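Local coordinates for DNA mismatch repair protein MutS (Thermus aquaticus, PDB 1EWQ), which binds mismatched DNA as a damage sensor in DNA mismatch repair and has a weak ATPase activity, at residues A413-G418 / R486-L491; L551-G556 / V609-A614; Q595-A600 / N656-L661. One frame throughout, in Å; residues are numbered along the deposited sequence.

Interaction 1 of 3, residues A413-G418 / R486-L491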
# COMPACT_ATOMS: atom_id res chain seq x y z
N ALA C 413 -36.88 -38.53 -10.64
CA ALA C 413 -38.23 -38.81 -11.12
C ALA C 413 -39.22 -38.79 -9.97
O ALA C 413 -40.25 -38.12 -10.03
CB ALA C 413 -38.27 -40.17 -11.82
N ALA C 414 -38.89 -39.53 -8.92
CA ALA C 414 -39.73 -39.62 -7.74
C ALA C 414 -39.86 -38.27 -7.03
O ALA C 414 -40.87 -38.01 -6.36
CB ALA C 414 -39.17 -40.66 -6.77
N HIS C 415 -38.85 -37.42 -7.19
CA HIS C 415 -38.89 -36.10 -6.56
C HIS C 415 -39.87 -35.20 -7.32
O HIS C 415 -40.61 -34.43 -6.71
CB HIS C 415 -37.51 -35.44 -6.56
CG HIS C 415 -37.49 -34.09 -5.93
ND1 HIS C 415 -37.51 -33.91 -4.56
CD2 HIS C 415 -37.50 -32.85 -6.47
CE1 HIS C 415 -37.54 -32.62 -4.29
NE2 HIS C 415 -37.54 -31.95 -5.43
N ARG C 416 -39.87 -35.30 -8.64
CA ARG C 416 -40.77 -34.51 -9.48
C ARG C 416 -42.21 -34.88 -9.16
O ARG C 416 -43.09 -34.02 -9.09
CB ARG C 416 -40.49 -34.79 -10.95
CG ARG C 416 -39.05 -34.55 -11.37
CD ARG C 416 -38.58 -35.65 -12.32
NE ARG C 416 -37.61 -35.16 -13.29
CZ ARG C 416 -37.84 -34.14 -14.12
NH1 ARG C 416 -39.00 -33.50 -14.07
NH2 ARG C 416 -36.91 -33.76 -14.99
N GLU C 417 -42.45 -36.17 -8.95
CA GLU C 417 -43.77 -36.68 -8.63
C GLU C 417 -44.17 -36.25 -7.21
O GLU C 417 -45.34 -35.98 -6.93
CB GLU C 417 -43.80 -38.20 -8.74
CG GLU C 417 -44.62 -38.74 -9.92
CD GLU C 417 -44.19 -38.16 -11.26
OE1 GLU C 417 -43.01 -38.35 -11.65
OE2 GLU C 417 -45.04 -37.52 -11.93
N GLY C 418 -43.18 -36.18 -6.32
CA GLY C 418 -43.44 -35.77 -4.95
C GLY C 418 -43.85 -34.31 -4.88
O GLY C 418 -44.68 -33.93 -4.05
N ARG C 486 -42.27 -35.74 4.27
CA ARG C 486 -41.18 -36.62 4.68
C ARG C 486 -40.60 -37.40 3.51
O ARG C 486 -39.41 -37.74 3.50
CB ARG C 486 -41.66 -37.62 5.75
CG ARG C 486 -42.01 -36.99 7.09
CD ARG C 486 -43.01 -37.86 7.84
NE ARG C 486 -43.35 -37.30 9.15
CZ ARG C 486 -44.39 -37.70 9.88
NH1 ARG C 486 -45.19 -38.67 9.43
NH2 ARG C 486 -44.63 -37.16 11.07
N GLU C 487 -41.44 -37.68 2.52
CA GLU C 487 -41.02 -38.41 1.34
C GLU C 487 -40.11 -37.54 0.49
O GLU C 487 -39.01 -37.95 0.12
CB GLU C 487 -42.26 -38.83 0.53
CG GLU C 487 -41.98 -39.62 -0.74
CD GLU C 487 -41.21 -40.91 -0.49
OE1 GLU C 487 -41.20 -41.38 0.67
OE2 GLU C 487 -40.61 -41.44 -1.45
N VAL C 488 -40.57 -36.33 0.17
CA VAL C 488 -39.79 -35.40 -0.63
C VAL C 488 -38.43 -35.16 0.00
O VAL C 488 -37.41 -35.10 -0.70
CB VAL C 488 -40.55 -34.05 -0.78
CG1 VAL C 488 -39.60 -32.96 -1.22
CG2 VAL C 488 -41.66 -34.21 -1.81
N TYR C 489 -38.40 -35.05 1.33
CA TYR C 489 -37.14 -34.83 2.04
C TYR C 489 -36.19 -36.02 1.89
O TYR C 489 -34.99 -35.84 1.70
CB TYR C 489 -37.40 -34.56 3.52
CG TYR C 489 -37.97 -33.18 3.82
CD1 TYR C 489 -37.91 -32.15 2.87
CD2 TYR C 489 -38.53 -32.90 5.06
CE1 TYR C 489 -38.37 -30.87 3.17
CE2 TYR C 489 -38.99 -31.62 5.36
CZ TYR C 489 -38.91 -30.61 4.41
OH TYR C 489 -39.36 -29.34 4.72
N ARG C 490 -36.74 -37.23 1.96
CA ARG C 490 -35.93 -38.44 1.83
C ARG C 490 -35.30 -38.48 0.44
O ARG C 490 -34.12 -38.78 0.29
CB ARG C 490 -36.77 -39.71 2.04
CG ARG C 490 -35.94 -40.99 2.05
CD ARG C 490 -36.78 -42.27 2.17
NE ARG C 490 -36.87 -42.99 0.91
CZ ARG C 490 -37.73 -42.69 -0.06
NH1 ARG C 490 -38.57 -41.68 0.11
NH2 ARG C 490 -37.74 -43.37 -1.20
N LEU C 491 -36.10 -38.18 -0.57
CA LEU C 491 -35.60 -38.17 -1.93
C LEU C 491 -34.49 -37.15 -2.08
O LEU C 491 -33.42 -37.46 -2.59
CB LEU C 491 -36.73 -37.87 -2.92
CG LEU C 491 -37.76 -38.99 -3.04
CD1 LEU C 491 -38.83 -38.62 -4.05
CD2 LEU C 491 -37.04 -40.27 -3.45
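Leu491 and Val488 meet Ala414, His415 and Gly418 where two long helices, 406-433 and 479-511, run side by side as an antiparallel pair. Their local axes approach to 9.3 Å, with 153° between the chain directions. Both belong to the helical MutS domain III region, and the chain between them forms the small sheet of strands 439-443, 449-453, 465-469 and 473-477. No hydrogen bond or salt bridge joins the two segments. The aliphatic contact is led by Leu491, whose CD1 branch drives into the side of the other helix; Ala414 CB stands 3.4 Å from Leu491 CD1, tighter than usual for two carbons. The same methyl presses on the backbone, with Ala414 O 3.1 Å from Leu491 CD1. The aromatic contact is His415: CG anti to the backbone N (chi1 -180°) carries its ring toward Val488, whose CG1 it meets obliquely. Leu491 CB sits at the ring edge, while Ile495 and Glu492 extend this neighbourhood. Trimming Val488 to an alanine is likely to open a gap between the His415 ring and Gly418. Gly418, with no side chain, lets Val488 come against its backbone, Val488 CG2 resting 3.8 Å from Gly418 O.

Interaction 2 of 3, residues L551-G556 / V609-A614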
# COMPACT_ATOMS: atom_id res chain seq x y z
N LEU C 551 29.64 -9.24 -32.37
CA LEU C 551 28.36 -8.64 -32.06
C LEU C 551 28.23 -7.56 -33.12
O LEU C 551 29.07 -6.67 -33.22
CB LEU C 551 28.36 -8.02 -30.66
CG LEU C 551 27.05 -7.32 -30.24
CD1 LEU C 551 26.92 -7.34 -28.72
CD2 LEU C 551 27.04 -5.90 -30.78
N GLN C 552 27.20 -7.68 -33.95
CA GLN C 552 26.95 -6.70 -34.99
C GLN C 552 25.47 -6.42 -35.05
O GLN C 552 24.69 -7.22 -35.57
CB GLN C 552 27.46 -7.19 -36.35
CG GLN C 552 28.97 -7.37 -36.38
CD GLN C 552 29.51 -7.70 -37.76
OE1 GLN C 552 29.42 -6.89 -38.69
NE2 GLN C 552 30.08 -8.89 -37.89
N ILE C 553 25.09 -5.28 -34.49
CA ILE C 553 23.70 -4.88 -34.44
C ILE C 553 23.46 -3.63 -35.27
O ILE C 553 24.11 -2.61 -35.07
CB ILE C 553 23.27 -4.59 -32.98
CG1 ILE C 553 23.53 -5.81 -32.09
CG2 ILE C 553 21.80 -4.21 -32.94
CD1 ILE C 553 23.16 -5.60 -30.62
N ARG C 554 22.54 -3.72 -36.21
CA ARG C 554 22.20 -2.58 -37.04
C ARG C 554 20.82 -2.07 -36.62
O ARG C 554 19.86 -2.83 -36.58
CB ARG C 554 22.16 -2.96 -38.53
CG ARG C 554 22.00 -1.75 -39.47
CD ARG C 554 22.08 -2.11 -40.96
NE ARG C 554 20.86 -2.75 -41.47
CZ ARG C 554 20.82 -3.99 -41.95
NH1 ARG C 554 21.92 -4.72 -41.99
NH2 ARG C 554 19.67 -4.49 -42.40
N ALA C 555 20.75 -0.79 -36.28
CA ALA C 555 19.50 -0.16 -35.88
C ALA C 555 18.79 -0.86 -34.73
O ALA C 555 17.59 -1.15 -34.83
CB ALA C 555 18.56 -0.05 -37.09
N GLY C 556 19.51 -1.10 -33.64
CA GLY C 556 18.90 -1.74 -32.49
C GLY C 556 18.16 -0.71 -31.65
O GLY C 556 18.45 0.48 -31.72
N VAL C 609 14.62 -10.17 -32.12
CA VAL C 609 15.04 -9.00 -31.36
C VAL C 609 14.73 -7.68 -32.07
O VAL C 609 14.49 -7.65 -33.28
CB VAL C 609 16.56 -9.07 -31.08
CG1 VAL C 609 16.90 -10.39 -30.35
CG2 VAL C 609 17.34 -8.99 -32.39
N PRO C 610 14.72 -6.56 -31.31
CA PRO C 610 14.42 -5.23 -31.86
C PRO C 610 15.60 -4.60 -32.60
O PRO C 610 16.38 -3.86 -32.02
CB PRO C 610 14.02 -4.42 -30.62
CG PRO C 610 14.89 -5.04 -29.55
CD PRO C 610 14.74 -6.52 -29.84
N ALA C 611 15.72 -4.91 -33.89
CA ALA C 611 16.79 -4.36 -34.71
C ALA C 611 16.53 -4.65 -36.19
O ALA C 611 15.59 -5.37 -36.52
CB ALA C 611 18.13 -4.98 -34.30
N GLU C 612 17.35 -4.08 -37.06
CA GLU C 612 17.21 -4.33 -38.49
C GLU C 612 17.92 -5.64 -38.77
O GLU C 612 17.45 -6.46 -39.55
CB GLU C 612 17.83 -3.20 -39.30
CG GLU C 612 16.82 -2.16 -39.75
CD GLU C 612 17.45 -1.00 -40.48
OE1 GLU C 612 18.50 -1.21 -41.13
OE2 GLU C 612 16.90 0.12 -40.42
N GLU C 613 19.06 -5.83 -38.12
CA GLU C 613 19.85 -7.04 -38.26
C GLU C 613 20.64 -7.19 -36.98
O GLU C 613 21.03 -6.20 -36.36
CB GLU C 613 20.83 -6.94 -39.44
CG GLU C 613 21.62 -8.22 -39.72
CD GLU C 613 22.53 -8.10 -40.94
OE1 GLU C 613 23.25 -9.08 -41.27
OE2 GLU C 613 22.51 -7.03 -41.59
N ALA C 614 20.86 -8.42 -36.56
CA ALA C 614 21.61 -8.63 -35.34
C ALA C 614 22.41 -9.91 -35.45
O ALA C 614 21.87 -10.98 -35.72
CB ALA C 614 20.67 -8.67 -34.13
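A classic beta bulge, with Glu612 and Glu613 both facing Arg554, marks the place where strand 551-556 meets strand 613-616 in antiparallel fashion within a mixed four-stranded sheet. The backbone sets the pattern. Arg554 and Glu613 form the hydrogen-bonded pair, Arg554 N donating a hydrogen bond to Glu613 O at 2.9 Å. In return, Arg554 O collects two amides: Glu612 N at 2.8 Å, and Glu613 N in a weak bond at 3.5 Å. Ile553 and Ala614 are the neighbouring non-hydrogen-bonded pair, and there a CA-H...O contact brings Ala614 CA to 3.4 Å from Gln552 O. Beyond Arg554 the strand turns a corner, and the carbonyl of Ala555 comes against Ala611 CA.

The bulge puts two carboxylates beside one guanidinium. The Arg554 chain runs extended and then bends at chi3 (76°), which swings the guanidinium across the two glutamates. Arg554 NE makes a nearly straight salt bridge of 2.8 Å to Glu612 OE1, with Glu612 OE1 in the guanidinium plane and offering its anti lone pair; even so, the two planar groups are turned 56° apart. NH1 forms a second salt bridge, to Glu613 OE2, although the modelled separation is too short to be trusted. Glu613 OE1 has a further partner in His615 NE2, and the Arg554 side chain also touches Asp571 on strand 570-574. On the Ile553 and Ala614 face the contact is apolar: Ile553 CG2 lies 4.0 Å from Ala611 CB, and Ile553 also reaches Ile599 of helix 589-603. Around the corner, Glu612 passes over a methyl group, with Ala555 CB 3.7 Å from Glu612 CD.

Interaction 3 of 3, residues Q595-A600 / N656-L661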
# COMPACT_ATOMS: atom_id res chain seq x y z
N GLN C 595 19.82 -1.55 -23.95
CA GLN C 595 19.23 -2.16 -25.14
C GLN C 595 20.12 -3.28 -25.66
O GLN C 595 19.63 -4.28 -26.17
CB GLN C 595 18.97 -1.11 -26.25
CG GLN C 595 20.08 -0.85 -27.26
CD GLN C 595 19.68 0.21 -28.31
OE1 GLN C 595 20.21 0.24 -29.42
NE2 GLN C 595 18.77 1.09 -27.94
N THR C 596 21.43 -3.11 -25.50
CA THR C 596 22.40 -4.10 -25.93
C THR C 596 22.18 -5.40 -25.14
O THR C 596 22.10 -6.48 -25.72
CB THR C 596 23.83 -3.60 -25.70
OG1 THR C 596 24.04 -2.41 -26.46
CG2 THR C 596 24.84 -4.66 -26.12
N ALA C 597 22.08 -5.27 -23.82
CA ALA C 597 21.86 -6.43 -22.96
C ALA C 597 20.52 -7.09 -23.27
O ALA C 597 20.40 -8.32 -23.30
CB ALA C 597 21.91 -6.00 -21.50
N LEU C 598 19.49 -6.27 -23.51
CA LEU C 598 18.18 -6.84 -23.79
C LEU C 598 18.14 -7.60 -25.11
O LEU C 598 17.54 -8.67 -25.20
CB LEU C 598 17.10 -5.75 -23.75
CG LEU C 598 16.89 -5.22 -22.33
CD1 LEU C 598 15.95 -4.01 -22.35
CD2 LEU C 598 16.34 -6.33 -21.45
N ILE C 599 18.77 -7.05 -26.14
CA ILE C 599 18.79 -7.74 -27.43
C ILE C 599 19.47 -9.10 -27.27
O ILE C 599 18.97 -10.11 -27.78
CB ILE C 599 19.56 -6.90 -28.49
CG1 ILE C 599 18.71 -5.67 -28.85
CG2 ILE C 599 19.88 -7.74 -29.71
CD1 ILE C 599 19.48 -4.64 -29.67
N ALA C 600 20.58 -9.12 -26.54
CA ALA C 600 21.34 -10.35 -26.28
C ALA C 600 20.48 -11.31 -25.44
O ALA C 600 20.46 -12.52 -25.68
CB ALA C 600 22.63 -10.03 -25.54
N ASN C 656 33.66 -14.34 -22.31
CA ASN C 656 32.39 -14.48 -23.00
C ASN C 656 31.30 -13.70 -22.29
O ASN C 656 30.11 -13.91 -22.52
CB ASN C 656 32.01 -15.96 -23.10
CG ASN C 656 33.03 -16.76 -23.89
OD1 ASN C 656 33.47 -16.32 -24.96
ND2 ASN C 656 33.42 -17.91 -23.37
N SER C 657 31.70 -12.78 -21.42
CA SER C 657 30.73 -12.00 -20.69
C SER C 657 30.44 -10.66 -21.31
O SER C 657 31.29 -10.09 -22.01
CB SER C 657 31.17 -11.80 -19.24
OG SER C 657 31.29 -13.05 -18.59
N LEU C 658 29.23 -10.17 -21.07
CA LEU C 658 28.81 -8.86 -21.54
C LEU C 658 28.80 -8.06 -20.26
O LEU C 658 28.03 -8.36 -19.36
CB LEU C 658 27.40 -8.88 -22.14
CG LEU C 658 26.80 -7.50 -22.48
CD1 LEU C 658 27.59 -6.84 -23.61
CD2 LEU C 658 25.32 -7.63 -22.88
N VAL C 659 29.67 -7.06 -20.18
CA VAL C 659 29.77 -6.21 -19.00
C VAL C 659 29.31 -4.80 -19.35
O VAL C 659 29.74 -4.23 -20.36
CB VAL C 659 31.23 -6.16 -18.49
CG1 VAL C 659 31.34 -5.23 -17.31
CG2 VAL C 659 31.73 -7.59 -18.13
N LEU C 660 28.43 -4.22 -18.53
CA LEU C 660 27.91 -2.88 -18.76
C LEU C 660 28.26 -1.95 -17.60
O LEU C 660 27.69 -2.08 -16.52
CB LEU C 660 26.39 -2.92 -18.94
CG LEU C 660 25.77 -3.80 -20.04
CD1 LEU C 660 24.25 -3.58 -20.08
CD2 LEU C 660 26.37 -3.47 -21.39
N LEU C 661 29.19 -1.03 -17.82
CA LEU C 661 29.59 -0.11 -16.76
C LEU C 661 29.10 1.30 -17.06
O LEU C 661 29.26 1.81 -18.16
CB LEU C 661 31.11 -0.11 -16.58
CG LEU C 661 31.78 -1.47 -16.33
CD1 LEU C 661 33.27 -1.23 -16.03
CD2 LEU C 661 31.10 -2.20 -15.17
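Ala597 meets Leu658 and Leu660 without any ring, amide or other flat group entering between the two segments, so there is no stacked face or ring edge to describe here; the contact is aliphatic throughout. Phe619, from a loop, touches both Ala600 and Leu658.

Ala597 is the middle of the contact. Its CB methyl touches both leucines, Ala597 CB lying 3.7 Å from Leu660 CD1 and 4.0 Å from Leu658 CD2. The same Leu658 branch also reaches the helix backbone, with Leu658 CD2 3.7 Å from Ala597 CA. Leu658 has CG anti to its backbone N (chi1 172°), which sends the two delta methyls up to the helix on different lines: CD2 goes to Ala597 and, more loosely, Ala600 CB at 4.5 Å, while CD1 comes 4.3 Å from Thr596 CG2. Thr596 thus turns its methyl to the strand, and its OG1 is held by Phe592 O within its own helix.

Here a helix packs on the central sheet of a P-loop NTPase fold. The predicted ATP-binding loop runs into the start of helix 589-603, and Leu660 lies about 9 Å from Ser590 of that site, side chain to side chain. Helix segment 595-600 runs at 156° to strand segment 657-661, nearly antiparallel, with the axes of these two segments 9.8 Å apart. The helix also spans the flanking strands: Ala597 touches Ile622 of strand 621-625, and Thr596 touches Leu692 of strand 690-694. Val659 and Leu661 belong to the other face of the sheet, where they pack on helix 670-687.

In the fold
Interaction 1 stands alone: its centre is about 75 Å from that of interaction 2 and 74 Å from that of interaction 3, on the opposite side of the chain's centre. It closes, in the helical domain III region about 10 Å from the bound DNA at the nearest atoms, before the other two open. Interactions 2 and 3 have centres only 13 Å apart and interleave along the chain, in the order 551-556, 595-600, 609-614, 656-661. Helix 589-603 joins them, packing on strand 657-662 of the ATPase sheet and, through Ile599, on Ile553 of the smaller sheet and Pro610 in the loop leading to strand 613-616. Any coupling of ATP binding to DNA recognition would have to cross the long distance between the DNA-side and ATPase-side contacts.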